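Side-chain contacts in CRISPR system Cmr subunit Cmr1-1 (Pyrococcus furiosus, PDB 4W8Z), which caps one end of the type III-B Cmr ribonucleoprotein complex together with Cmr6, as an RNA-binding subunit of a CRISPR system that targets invading nucleic acids: residues 138-143 with 176-181; 142-147 with 199-204; 235-240 with 286-291; 241-246 with 331-336. All coordinates share one frame; numbering follows the deposited sequence.

Contact 1 (138-143 with 176-181); sequences VIKLAT and LEDLGL
Thr143 and Leu176 bring the backbones of helix 136-152 and the short helix 174-178 nearest together, their CA atoms 7.6 Å apart, and the second segment then turns off through Gly180. That turn is a Schellman motif: Gly180 takes a positive phi, while Leu181 N bonds back to Leu176 O over 2.9 Å and Gly180 N to Glu177 O. At the closest point the two side chains meet obliquely through methyl groups, Thr143 CG2 lying 3.6 Å from Leu176 CD2 and 3.8 Å from its branch carbon CG. The rotation about chi1 (-78°) sets the hydroxyl of Thr143 beside its backbone N and leaves CG2 as the branch offered to the leucine. OG1 therefore stays with its own helix and with strand 8-16, where Ile139 O and Glu10 OE1 lie near it as weak partners. Phe12 of the same strand touches both Thr143 and Leu176 and closes the apolar patch against the sheet. One turn earlier, Lys140 runs out fully extended beyond CG toward Asp178. Its NZ ends 4.1 Å from Asp178 OD2, beyond salt-bridge range. The chemistry is thus divided by depth: the buried part is methyl packing between the two helices, whereas the opposite charges at the more open margin probably attract each other only weakly.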
loop_
_atom_site.group_PDB
_atom_site.type_symbol
_atom_site.label_atom_id
_atom_site.label_comp_id
_atom_site.label_asym_id
_atom_site.label_seq_id
_atom_site.Cartn_x
_atom_site.Cartn_y
_atom_site.Cartn_z
ATOM N N VAL A 138 2.223 16.417 -16.867
ATOM C CA VAL A 138 1.364 15.274 -16.585
ATOM C C VAL A 138 2.134 13.954 -16.514
ATOM O O VAL A 138 1.953 13.183 -15.573
ATOM C CB VAL A 138 0.243 15.152 -17.642
ATOM C CG1 VAL A 138 -0.409 13.783 -17.578
ATOM C CG2 VAL A 138 -0.796 16.243 -17.440
ATOM N N ILE A 139 2.993 13.696 -17.496
ATOM C CA ILE A 139 3.710 12.424 -17.553
ATOM C C ILE A 139 4.671 12.282 -16.370
ATOM O O ILE A 139 4.914 11.173 -15.890
ATOM C CB ILE A 139 4.481 12.262 -18.891
ATOM C CG1 ILE A 139 4.915 10.813 -19.099
ATOM C CG2 ILE A 139 5.685 13.186 -18.962
ATOM C CD1 ILE A 139 3.848 9.942 -19.703
ATOM N N LYS A 140 5.198 13.404 -15.884
ATOM C CA LYS A 140 6.063 13.390 -14.709
ATOM C C LYS A 140 5.269 12.948 -13.489
ATOM O O LYS A 140 5.712 12.092 -12.723
ATOM C CB LYS A 140 6.680 14.767 -14.463
ATOM C CG LYS A 140 7.857 15.110 -15.358
ATOM C CD LYS A 140 8.481 16.434 -14.928
ATOM C CE LYS A 140 9.748 16.741 -15.708
ATOM N NZ LYS A 140 10.482 17.911 -15.150
ATOM N N LEU A 141 4.086 13.531 -13.326
ATOM C CA LEU A 141 3.211 13.217 -12.203
ATOM C C LEU A 141 2.672 11.784 -12.264
ATOM O O LEU A 141 2.456 11.147 -11.233
ATOM C CB LEU A 141 2.051 14.211 -12.150
ATOM C CG LEU A 141 2.438 15.644 -11.782
ATOM C CD1 LEU A 141 1.268 16.585 -11.985
ATOM C CD2 LEU A 141 2.926 15.697 -10.350
ATOM N N ALA A 142 2.453 11.283 -13.473
ATOM C CA ALA A 142 1.991 9.913 -13.657
ATOM C C ALA A 142 3.070 8.923 -13.225
ATOM O O ALA A 142 2.795 7.958 -12.514
ATOM C CB ALA A 142 1.595 9.674 -15.107
ATOM N N THR A 143 4.302 9.178 -13.655
ATOM C CA THR A 143 5.426 8.305 -13.337
ATOM C C THR A 143 5.753 8.335 -11.844
ATOM O O THR A 143 6.033 7.295 -11.240
ATOM C CB THR A 143 6.673 8.689 -14.162
ATOM O OG1 THR A 143 6.532 8.174 -15.491
ATOM C CG2 THR A 143 7.935 8.114 -13.552
ATOM N N LEU A 176 12.210 9.386 -14.715
ATOM C CA LEU A 176 12.988 8.939 -13.564
ATOM C C LEU A 176 14.459 9.310 -13.708
ATOM O O LEU A 176 15.123 9.633 -12.724
ATOM C CB LEU A 176 12.852 7.430 -13.368
ATOM C CG LEU A 176 11.497 6.926 -12.864
ATOM C CD1 LEU A 176 11.587 5.444 -12.489
ATOM C CD2 LEU A 176 10.990 7.769 -11.692
ATOM N N GLU A 177 14.963 9.252 -14.936
ATOM C CA GLU A 177 16.328 9.665 -15.233
ATOM C C GLU A 177 16.504 11.150 -14.913
ATOM O O GLU A 177 17.457 11.550 -14.243
ATOM C CB GLU A 177 16.656 9.380 -16.701
ATOM C CG GLU A 177 18.114 9.547 -17.080
ATOM C CD GLU A 177 18.392 9.164 -18.528
ATOM O OE1 GLU A 177 17.434 9.078 -19.329
ATOM O OE2 GLU A 177 19.574 8.943 -18.862
ATOM N N ASP A 178 15.554 11.953 -15.380
ATOM C CA ASP A 178 15.570 13.397 -15.183
ATOM C C ASP A 178 15.564 13.781 -13.704
ATOM O O ASP A 178 16.317 14.658 -13.280
ATOM C CB ASP A 178 14.370 14.026 -15.888
ATOM C CG ASP A 178 14.731 15.287 -16.645
ATOM O OD1 ASP A 178 15.751 15.278 -17.371
ATOM O OD2 ASP A 178 13.993 16.288 -16.509
ATOM N N LEU A 179 14.718 13.114 -12.924
ATOM C CA LEU A 179 14.538 13.447 -11.515
ATOM C C LEU A 179 15.630 12.866 -10.620
ATOM O O LEU A 179 15.651 13.119 -9.416
ATOM C CB LEU A 179 13.171 12.963 -11.029
ATOM C CG LEU A 179 11.930 13.487 -11.751
ATOM C CD1 LEU A 179 10.688 12.977 -11.063
ATOM C CD2 LEU A 179 11.933 15.002 -11.787
ATOM N N GLY A 180 16.532 12.084 -11.206
ATOM C CA GLY A 180 17.607 11.468 -10.449
ATOM C C GLY A 180 17.124 10.350 -9.542
ATOM O O GLY A 180 17.700 10.104 -8.482
ATOM N N LEU A 181 16.060 9.673 -9.956
ATOM C CA LEU A 181 15.526 8.554 -9.194
ATOM C C LEU A 181 15.971 7.220 -9.786
ATOM O O LEU A 181 16.546 7.169 -10.874
ATOM C CB LEU A 181 14.004 8.632 -9.133
ATOM C CG LEU A 181 13.481 9.742 -8.226
ATOM C CD1 LEU A 181 11.980 9.889 -8.368
ATOM C CD2 LEU A 181 13.862 9.452 -6.781
#

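Contact 2 (142-147 with 199-204); sequences ATLSLW and LDVTGE
Leu144 reaches from helix 136-152 straight at helix 188-206 and touches two consecutive residues there with a single methyl group, CD1. Against Thr202 the leucine slides past in the opposite sense, so that CD1 comes alongside the hydroxyl, 3.7 Å from Thr202 OG1. Against Val201 the approach is oblique, and CD1 lies 4.1 Å from Val201 CG1. The methyl is accordingly set against the neighbouring faces of two residues, between an apolar branch and a polar one. What makes the polar neighbour tolerable is its rotation: Thr202 holds OG1 beside its own backbone N (chi1 -54°), from where the hydroxyl is hydrogen-bonded to Val198 O, one turn back in the same helix. The hydroxyl has its hydrogen-bond partner in its own helix, and the methyl beside it need not supply one. Val201 turns CG1 anti to its backbone N, the branch that faces the leucine. The nearest CA atoms, of Leu144 and Thr202, are 7.9 Å apart, an ordinary spacing for packed helices, and side chains fill the interval: Leu179 touches both Leu144 and Val201, and Leu49 of helix 38-54 comes against Leu144 as well. Helices 38-54 and 136-152 belong to a beta-alpha-beta-beta-alpha-beta unit whose four strands are ordered 2-3-1-4, the ferredoxin-like (RRM-like) fold of RAMP proteins; helix 188-206, which follows that unit in the chain, packs on its second helix as an added outer layer.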
loop_
_atom_site.group_PDB
_atom_site.type_symbol
_atom_site.label_atom_id
_atom_site.label_comp_id
_atom_site.label_asym_id
_atom_site.label_seq_id
_atom_site.Cartn_x
_atom_site.Cartn_y
_atom_site.Cartn_z
ATOM N N ALA A 142 2.453 11.283 -13.473
ATOM C CA ALA A 142 1.991 9.913 -13.657
ATOM C C ALA A 142 3.070 8.923 -13.225
ATOM O O ALA A 142 2.795 7.958 -12.514
ATOM C CB ALA A 142 1.595 9.674 -15.107
ATOM N N THR A 143 4.302 9.178 -13.655
ATOM C CA THR A 143 5.426 8.305 -13.337
ATOM C C THR A 143 5.753 8.335 -11.844
ATOM O O THR A 143 6.033 7.295 -11.240
ATOM C CB THR A 143 6.673 8.689 -14.162
ATOM O OG1 THR A 143 6.532 8.174 -15.491
ATOM C CG2 THR A 143 7.935 8.114 -13.552
ATOM N N LEU A 144 5.701 9.521 -11.248
ATOM C CA LEU A 144 5.900 9.651 -9.810
ATOM C C LEU A 144 4.879 8.814 -9.053
ATOM O O LEU A 144 5.217 8.133 -8.084
ATOM C CB LEU A 144 5.811 11.115 -9.384
ATOM C CG LEU A 144 7.089 11.928 -9.598
ATOM C CD1 LEU A 144 6.806 13.405 -9.495
ATOM C CD2 LEU A 144 8.153 11.522 -8.592
ATOM N N SER A 145 3.629 8.862 -9.508
ATOM C CA SER A 145 2.562 8.055 -8.922
ATOM C C SER A 145 2.898 6.573 -8.961
ATOM O O SER A 145 2.827 5.887 -7.939
ATOM C CB SER A 145 1.248 8.301 -9.652
ATOM O OG SER A 145 0.821 9.636 -9.467
ATOM N N LEU A 146 3.265 6.088 -10.144
ATOM C CA LEU A 146 3.625 4.685 -10.322
ATOM C C LEU A 146 4.845 4.314 -9.489
ATOM O O LEU A 146 4.891 3.231 -8.901
ATOM C CB LEU A 146 3.886 4.377 -11.795
ATOM C CG LEU A 146 4.384 2.966 -12.110
ATOM C CD1 LEU A 146 3.441 1.913 -11.567
ATOM C CD2 LEU A 146 4.534 2.810 -13.598
ATOM N N TRP A 147 5.830 5.208 -9.450
ATOM C CA TRP A 147 7.001 5.021 -8.601
ATOM C C TRP A 147 6.574 4.817 -7.152
ATOM O O TRP A 147 7.098 3.944 -6.460
ATOM C CB TRP A 147 7.952 6.217 -8.700
ATOM C CG TRP A 147 9.209 6.048 -7.889
ATOM C CD1 TRP A 147 10.429 5.623 -8.343
ATOM C CD2 TRP A 147 9.370 6.289 -6.483
ATOM N NE1 TRP A 147 11.338 5.591 -7.310
ATOM C CE2 TRP A 147 10.713 5.991 -6.158
ATOM C CE3 TRP A 147 8.510 6.729 -5.468
ATOM C CZ2 TRP A 147 11.214 6.115 -4.863
ATOM C CZ3 TRP A 147 9.010 6.850 -4.180
ATOM C CH2 TRP A 147 10.351 6.544 -3.891
ATOM N N LEU A 199 9.152 13.908 -2.824
ATOM C CA LEU A 199 8.407 14.954 -2.143
ATOM C C LEU A 199 8.777 16.313 -2.731
ATOM O O LEU A 199 7.912 17.046 -3.198
ATOM C CB LEU A 199 8.678 14.928 -0.639
ATOM C CG LEU A 199 7.593 15.593 0.205
ATOM C CD1 LEU A 199 6.335 14.728 0.221
ATOM C CD2 LEU A 199 8.094 15.886 1.619
ATOM N N ASP A 200 10.072 16.623 -2.732
ATOM C CA ASP A 200 10.574 17.917 -3.190
ATOM C C ASP A 200 10.213 18.249 -4.636
ATOM O O ASP A 200 9.854 19.384 -4.942
ATOM C CB ASP A 200 12.091 17.972 -3.026
ATOM C CG ASP A 200 12.515 18.063 -1.578
ATOM O OD1 ASP A 200 11.737 18.599 -0.766
ATOM O OD2 ASP A 200 13.630 17.603 -1.257
ATOM N N VAL A 201 10.311 17.266 -5.522
ATOM C CA VAL A 201 10.023 17.482 -6.936
ATOM C C VAL A 201 8.533 17.717 -7.208
ATOM O O VAL A 201 8.169 18.620 -7.964
ATOM C CB VAL A 201 10.517 16.291 -7.781
ATOM C CG1 VAL A 201 9.792 16.229 -9.107
ATOM C CG2 VAL A 201 12.008 16.397 -8.002
ATOM N N THR A 202 7.681 16.916 -6.576
ATOM C CA THR A 202 6.237 16.983 -6.788
ATOM C C THR A 202 5.684 18.383 -6.538
ATOM O O THR A 202 4.806 18.850 -7.264
ATOM C CB THR A 202 5.494 15.981 -5.880
ATOM O OG1 THR A 202 6.032 14.668 -6.078
ATOM C CG2 THR A 202 4.006 15.967 -6.193
ATOM N N GLY A 203 6.210 19.053 -5.517
ATOM C CA GLY A 203 5.802 20.411 -5.211
ATOM C C GLY A 203 6.102 21.371 -6.348
ATOM O O GLY A 203 5.251 22.175 -6.734
ATOM N N GLU A 204 7.318 21.278 -6.886
ATOM C CA GLU A 204 7.764 22.147 -7.970
ATOM C C GLU A 204 6.869 22.033 -9.199
ATOM O O GLU A 204 6.504 23.036 -9.806
ATOM C CB GLU A 204 9.218 21.826 -8.342
ATOM C CG GLU A 204 10.241 22.298 -7.319
ATOM C CD GLU A 204 11.644 21.795 -7.610
ATOM O OE1 GLU A 204 11.888 21.320 -8.741
ATOM O OE2 GLU A 204 12.501 21.867 -6.701
#

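Contact 3 (235-240 with 286-291); sequences KNTWEV and FGVVEI
Val288, on strand 284-291, is met from above by the first turn of helix 237-264, and every touch between the two segments is apolar. Its CG2 lies 4.1 Å from Thr237 CG2 and equally 4.1 Å from Val240 CG1, so one methyl serves two residues on the same face of the helix. Its other branch, CG1, is 4.2 Å from Thr237 CG2. Thr237 and Val240 each cross Val288 at a slant, and in Thr237 the rotation that lays OG1 beside the backbone N presents the methyl to the strand. Thr18 touches both Thr237 and Val288, and Phe231 of the central strand lies against Val240, which extends the patch beyond the pair.

The side-chain hydrogen bonds within the helical segment lie at its start, while on the strand Glu290 makes a salt bridge with Lys167. Asn236 is the N-cap: its OD1 accepts from Glu239 N over 2.9 Å, with an N-H...O angle of 141°. Glu239 answers by taking Lys235 N on OE1, also 2.9 Å but straighter at 161°, the donor arriving from above the carboxylate plane. Because this second bond goes to the residue before the cap, the pair does not make a classical capping box.

The chemistry implies a division of labour in which the cap takes up the amide of Glu239, and the helix is left to meet the sheet through methyl groups, a contact without strong directional demands.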
loop_
_atom_site.group_PDB
_atom_site.type_symbol
_atom_site.label_atom_id
_atom_site.label_comp_id
_atom_site.label_asym_id
_atom_site.label_seq_id
_atom_site.Cartn_x
_atom_site.Cartn_y
_atom_site.Cartn_z
ATOM N N LYS A 235 15.592 -14.485 5.006
ATOM C CA LYS A 235 16.129 -15.511 4.117
ATOM C C LYS A 235 15.475 -15.412 2.750
ATOM O O LYS A 235 16.143 -15.419 1.719
ATOM C CB LYS A 235 15.904 -16.909 4.697
ATOM C CG LYS A 235 17.003 -17.417 5.607
ATOM C CD LYS A 235 16.811 -18.902 5.859
ATOM C CE LYS A 235 16.673 -19.658 4.543
ATOM N NZ LYS A 235 16.296 -21.083 4.744
ATOM N N ASN A 236 14.152 -15.319 2.764
ATOM C CA ASN A 236 13.357 -15.238 1.552
ATOM C C ASN A 236 12.083 -14.461 1.838
ATOM O O ASN A 236 11.852 -14.045 2.973
ATOM C CB ASN A 236 13.030 -16.636 1.029
ATOM C CG ASN A 236 12.464 -17.538 2.105
ATOM O OD1 ASN A 236 11.357 -17.321 2.587
ATOM N ND2 ASN A 236 13.220 -18.557 2.485
ATOM N N THR A 237 11.256 -14.277 0.816
ATOM C CA THR A 237 10.031 -13.504 0.959
ATOM C C THR A 237 9.076 -14.165 1.945
ATOM O O THR A 237 8.519 -13.501 2.816
ATOM C CB THR A 237 9.321 -13.317 -0.393
ATOM O OG1 THR A 237 10.233 -12.740 -1.335
ATOM C CG2 THR A 237 8.111 -12.405 -0.245
ATOM N N TRP A 238 8.902 -15.473 1.809
ATOM C CA TRP A 238 7.967 -16.210 2.650
ATOM C C TRP A 238 8.297 -16.070 4.136
ATOM O O TRP A 238 7.397 -16.053 4.975
ATOM C CB TRP A 238 7.943 -17.690 2.259
ATOM C CG TRP A 238 7.230 -17.985 0.972
ATOM C CD1 TRP A 238 7.777 -18.494 -0.171
ATOM C CD2 TRP A 238 5.833 -17.799 0.697
ATOM N NE1 TRP A 238 6.811 -18.636 -1.138
ATOM C CE2 TRP A 238 5.609 -18.216 -0.630
ATOM C CE3 TRP A 238 4.751 -17.323 1.445
ATOM C CZ2 TRP A 238 4.349 -18.169 -1.223
ATOM C CZ3 TRP A 238 3.500 -17.277 0.853
ATOM C CH2 TRP A 238 3.311 -17.697 -0.466
ATOM N N GLU A 239 9.583 -15.964 4.456
ATOM C CA GLU A 239 10.003 -15.819 5.845
ATOM C C GLU A 239 9.530 -14.483 6.404
ATOM O O GLU A 239 9.082 -14.402 7.548
ATOM C CB GLU A 239 11.523 -15.935 5.976
ATOM C CG GLU A 239 11.992 -16.154 7.409
ATOM C CD GLU A 239 13.480 -15.920 7.584
ATOM O OE1 GLU A 239 13.940 -14.792 7.311
ATOM O OE2 GLU A 239 14.190 -16.865 7.991
ATOM N N VAL A 240 9.628 -13.440 5.587
ATOM C CA VAL A 240 9.154 -12.113 5.959
ATOM C C VAL A 240 7.645 -12.117 6.187
ATOM O O VAL A 240 7.161 -11.624 7.205
ATOM C CB VAL A 240 9.508 -11.070 4.884
ATOM C CG1 VAL A 240 8.748 -9.771 5.120
ATOM C CG2 VAL A 240 11.010 -10.829 4.861
ATOM N N PHE A 286 1.157 -3.165 5.366
ATOM C CA PHE A 286 2.456 -3.809 5.253
ATOM C C PHE A 286 2.571 -4.645 3.988
ATOM O O PHE A 286 1.569 -5.000 3.359
ATOM C CB PHE A 286 2.769 -4.659 6.494
ATOM C CG PHE A 286 1.771 -5.748 6.777
ATOM C CD1 PHE A 286 1.913 -7.008 6.212
ATOM C CD2 PHE A 286 0.719 -5.527 7.649
ATOM C CE1 PHE A 286 1.006 -8.015 6.492
ATOM C CE2 PHE A 286 -0.190 -6.531 7.934
ATOM C CZ PHE A 286 -0.049 -7.776 7.353
ATOM N N GLY A 287 3.813 -4.931 3.617
ATOM C CA GLY A 287 4.122 -5.666 2.410
ATOM C C GLY A 287 5.610 -5.947 2.379
ATOM O O GLY A 287 6.273 -5.887 3.413
ATOM N N VAL A 288 6.137 -6.248 1.197
ATOM C CA VAL A 288 7.544 -6.601 1.069
ATOM C C VAL A 288 8.262 -5.698 0.071
ATOM O O VAL A 288 7.819 -5.536 -1.065
ATOM C CB VAL A 288 7.708 -8.073 0.640
ATOM C CG1 VAL A 288 9.182 -8.473 0.606
ATOM C CG2 VAL A 288 6.926 -8.978 1.580
ATOM N N VAL A 289 9.373 -5.109 0.506
ATOM C CA VAL A 289 10.200 -4.299 -0.372
ATOM C C VAL A 289 11.541 -4.998 -0.595
ATOM O O VAL A 289 12.081 -5.636 0.312
ATOM C CB VAL A 289 10.416 -2.871 0.208
ATOM C CG1 VAL A 289 11.146 -2.925 1.552
ATOM C CG2 VAL A 289 11.154 -1.971 -0.791
ATOM N N GLU A 290 12.066 -4.901 -1.811
ATOM C CA GLU A 290 13.379 -5.462 -2.103
ATOM C C GLU A 290 14.462 -4.386 -2.028
ATOM O O GLU A 290 14.403 -3.374 -2.730
ATOM C CB GLU A 290 13.380 -6.130 -3.477
ATOM C CG GLU A 290 14.706 -6.771 -3.843
ATOM C CD GLU A 290 14.592 -7.683 -5.050
ATOM O OE1 GLU A 290 13.611 -8.458 -5.116
ATOM O OE2 GLU A 290 15.475 -7.617 -5.934
ATOM N N ILE A 291 15.438 -4.610 -1.153
ATOM C CA ILE A 291 16.560 -3.692 -0.986
ATOM C C ILE A 291 17.875 -4.453 -1.097
ATOM O O ILE A 291 18.128 -5.380 -0.326
ATOM C CB ILE A 291 16.514 -2.960 0.374
ATOM C CG1 ILE A 291 15.118 -2.389 0.633
ATOM C CG2 ILE A 291 17.554 -1.856 0.419
ATOM C CD1 ILE A 291 14.945 -1.787 2.009
#

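Contact 4 (241-246 with 331-336); sequences LAQFNN and SRLPVT
Gln243 and Arg332 approach from opposite directions, with the amide and guanidinium planes nearly coplanar at 16° to each other and OE1 lying at the guanidinium edge near its plane. Arg332 NH1 donates to Gln243 OE1; the modelled separation of 2.4 Å is too short to be taken literally, so the bond's length remains doubtful. The neighbouring nitrogens, Gln243 NE2 and Arg332 NH2, are 3.4 Å apart but both are donors and make no bond. The packed part of the contact is Leu333, whose CD2 lies over the face of the Gln243 amide, 3.7 Å from CD. The bend of the glutamine at chi2 (-68°) goes with this placing of the amide. The arginine side is the loose one: Arg332 is solvent-exposed, and the NH1 bond to Gln243 OE1 is the polar link across the contact. Leu333, by contrast, also rests on Phe231 of strand 226-231. The loop carrying both residues leaves helix 327-330 and leads into strand 335-337, which pairs antiparallel with strand 226-231, so that the contact ties this connection to the flank of the long helix.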
loop_
_atom_site.group_PDB
_atom_site.type_symbol
_atom_site.label_atom_id
_atom_site.label_comp_id
_atom_site.label_asym_id
_atom_site.label_seq_id
_atom_site.Cartn_x
_atom_site.Cartn_y
_atom_site.Cartn_z
ATOM N N LEU A 241 6.911 -12.684 5.235
ATOM C CA LEU A 241 5.464 -12.820 5.352
ATOM C C LEU A 241 5.074 -13.610 6.601
ATOM O O LEU A 241 4.087 -13.291 7.263
ATOM C CB LEU A 241 4.890 -13.491 4.103
ATOM C CG LEU A 241 4.775 -12.609 2.858
ATOM C CD1 LEU A 241 4.430 -13.434 1.634
ATOM C CD2 LEU A 241 3.735 -11.522 3.079
ATOM N N ALA A 242 5.861 -14.629 6.927
ATOM C CA ALA A 242 5.590 -15.450 8.101
ATOM C C ALA A 242 5.765 -14.655 9.390
ATOM O O ALA A 242 5.060 -14.893 10.369
ATOM C CB ALA A 242 6.488 -16.680 8.111
ATOM N N GLN A 243 6.704 -13.714 9.388
ATOM C CA GLN A 243 6.904 -12.850 10.548
ATOM C C GLN A 243 5.677 -11.976 10.784
ATOM O O GLN A 243 5.223 -11.820 11.919
ATOM C CB GLN A 243 8.152 -11.979 10.373
ATOM C CG GLN A 243 9.439 -12.643 10.839
ATOM C CD GLN A 243 9.486 -12.827 12.349
ATOM O OE1 GLN A 243 8.770 -12.148 13.092
ATOM N NE2 GLN A 243 10.328 -13.749 12.809
ATOM N N PHE A 244 5.147 -11.412 9.701
ATOM C CA PHE A 244 3.917 -10.633 9.754
ATOM C C PHE A 244 2.766 -11.465 10.315
ATOM O O PHE A 244 1.915 -10.963 11.046
ATOM C CB PHE A 244 3.556 -10.114 8.361
ATOM C CG PHE A 244 4.310 -8.876 7.952
ATOM C CD1 PHE A 244 4.363 -7.772 8.785
ATOM C CD2 PHE A 244 4.962 -8.818 6.729
ATOM C CE1 PHE A 244 5.049 -6.631 8.406
ATOM C CE2 PHE A 244 5.654 -7.684 6.347
ATOM C CZ PHE A 244 5.695 -6.588 7.185
ATOM N N ASN A 245 2.750 -12.748 9.970
ATOM C CA ASN A 245 1.648 -13.612 10.349
ATOM C C ASN A 245 1.682 -13.970 11.830
ATOM O O ASN A 245 0.643 -14.001 12.488
ATOM C CB ASN A 245 1.658 -14.877 9.495
ATOM C CG ASN A 245 0.399 -15.697 9.662
ATOM O OD1 ASN A 245 -0.682 -15.282 9.252
ATOM N ND2 ASN A 245 0.533 -16.873 10.256
ATOM N N ASN A 246 2.872 -14.243 12.351
ATOM C CA ASN A 246 3.019 -14.524 13.773
ATOM C C ASN A 246 2.652 -13.305 14.604
ATOM O O ASN A 246 1.927 -13.410 15.592
ATOM C CB ASN A 246 4.442 -14.972 14.101
ATOM C CG ASN A 246 4.752 -16.363 13.577
ATOM O OD1 ASN A 246 3.846 -17.128 13.232
ATOM N ND2 ASN A 246 6.037 -16.701 13.520
ATOM N N SER A 331 9.138 -5.244 18.823
ATOM C CA SER A 331 9.574 -5.838 20.079
ATOM C C SER A 331 10.308 -7.144 19.809
ATOM O O SER A 331 11.011 -7.663 20.677
ATOM C CB SER A 331 8.390 -6.091 21.013
ATOM O OG SER A 331 7.647 -7.228 20.604
ATOM N N ARG A 332 10.144 -7.671 18.599
ATOM C CA ARG A 332 10.694 -8.980 18.268
ATOM C C ARG A 332 11.925 -8.920 17.359
ATOM O O ARG A 332 12.696 -9.877 17.309
ATOM C CB ARG A 332 9.612 -9.855 17.629
ATOM C CG ARG A 332 8.561 -10.343 18.617
ATOM C CD ARG A 332 7.583 -11.329 17.981
ATOM N NE ARG A 332 8.237 -12.546 17.499
ATOM C CZ ARG A 332 8.364 -12.871 16.216
ATOM N NH1 ARG A 332 7.878 -12.072 15.276
ATOM N NH2 ARG A 332 8.973 -14.000 15.873
ATOM N N LEU A 333 12.120 -7.806 16.654
ATOM C CA LEU A 333 13.290 -7.657 15.784
ATOM C C LEU A 333 13.542 -6.197 15.375
ATOM O O LEU A 333 12.616 -5.388 15.372
ATOM C CB LEU A 333 13.141 -8.556 14.546
ATOM C CG LEU A 333 11.820 -8.621 13.789
ATOM C CD1 LEU A 333 11.748 -7.490 12.802
ATOM C CD2 LEU A 333 11.699 -9.959 13.086
ATOM N N PRO A 334 14.805 -5.857 15.041
ATOM C CA PRO A 334 15.196 -4.467 14.749
ATOM C C PRO A 334 14.482 -3.833 13.555
ATOM O O PRO A 334 14.473 -4.389 12.457
ATOM C CB PRO A 334 16.701 -4.579 14.465
ATOM C CG PRO A 334 16.926 -6.007 14.112
ATOM C CD PRO A 334 15.962 -6.768 14.963
ATOM N N VAL A 335 13.912 -2.653 13.785
ATOM C CA VAL A 335 13.172 -1.915 12.770
ATOM C C VAL A 335 13.878 -0.606 12.428
ATOM O O VAL A 335 14.302 0.120 13.322
ATOM C CB VAL A 335 11.739 -1.612 13.250
ATOM C CG1 VAL A 335 11.017 -0.693 12.277
ATOM C CG2 VAL A 335 10.968 -2.906 13.455
ATOM N N THR A 336 14.007 -0.306 11.140
ATOM C CA THR A 336 14.649 0.934 10.714
ATOM C C THR A 336 13.637 1.934 10.174
ATOM O O THR A 336 12.847 1.606 9.292
ATOM C CB THR A 336 15.705 0.679 9.631
ATOM O OG1 THR A 336 16.728 -0.173 10.154
ATOM C CG2 THR A 336 16.320 1.991 9.158
#

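Overall arrangement
The four contacts fall into two pairs, one in each half of the chain. Contacts 1 and 2 start from the same helix, 136-152, with centres 7 Å apart; Leu179 CD2 packs on Val201 CG1 at 3.6 Å and makes their packing continuous. Contacts 3 and 4, 10 Å apart between centres, share helix 237-264 and one sheet, joined by the stacked rings of Phe244 and Phe286. Between the pairs nothing touches: centres of contacts 2 and 3 are 25 Å apart, their nearest atoms about 9 Å. Both halves show the 2-3-1-4 strand order, consistent with two ferredoxin-like units. In this apo form no RNA marks a site near them.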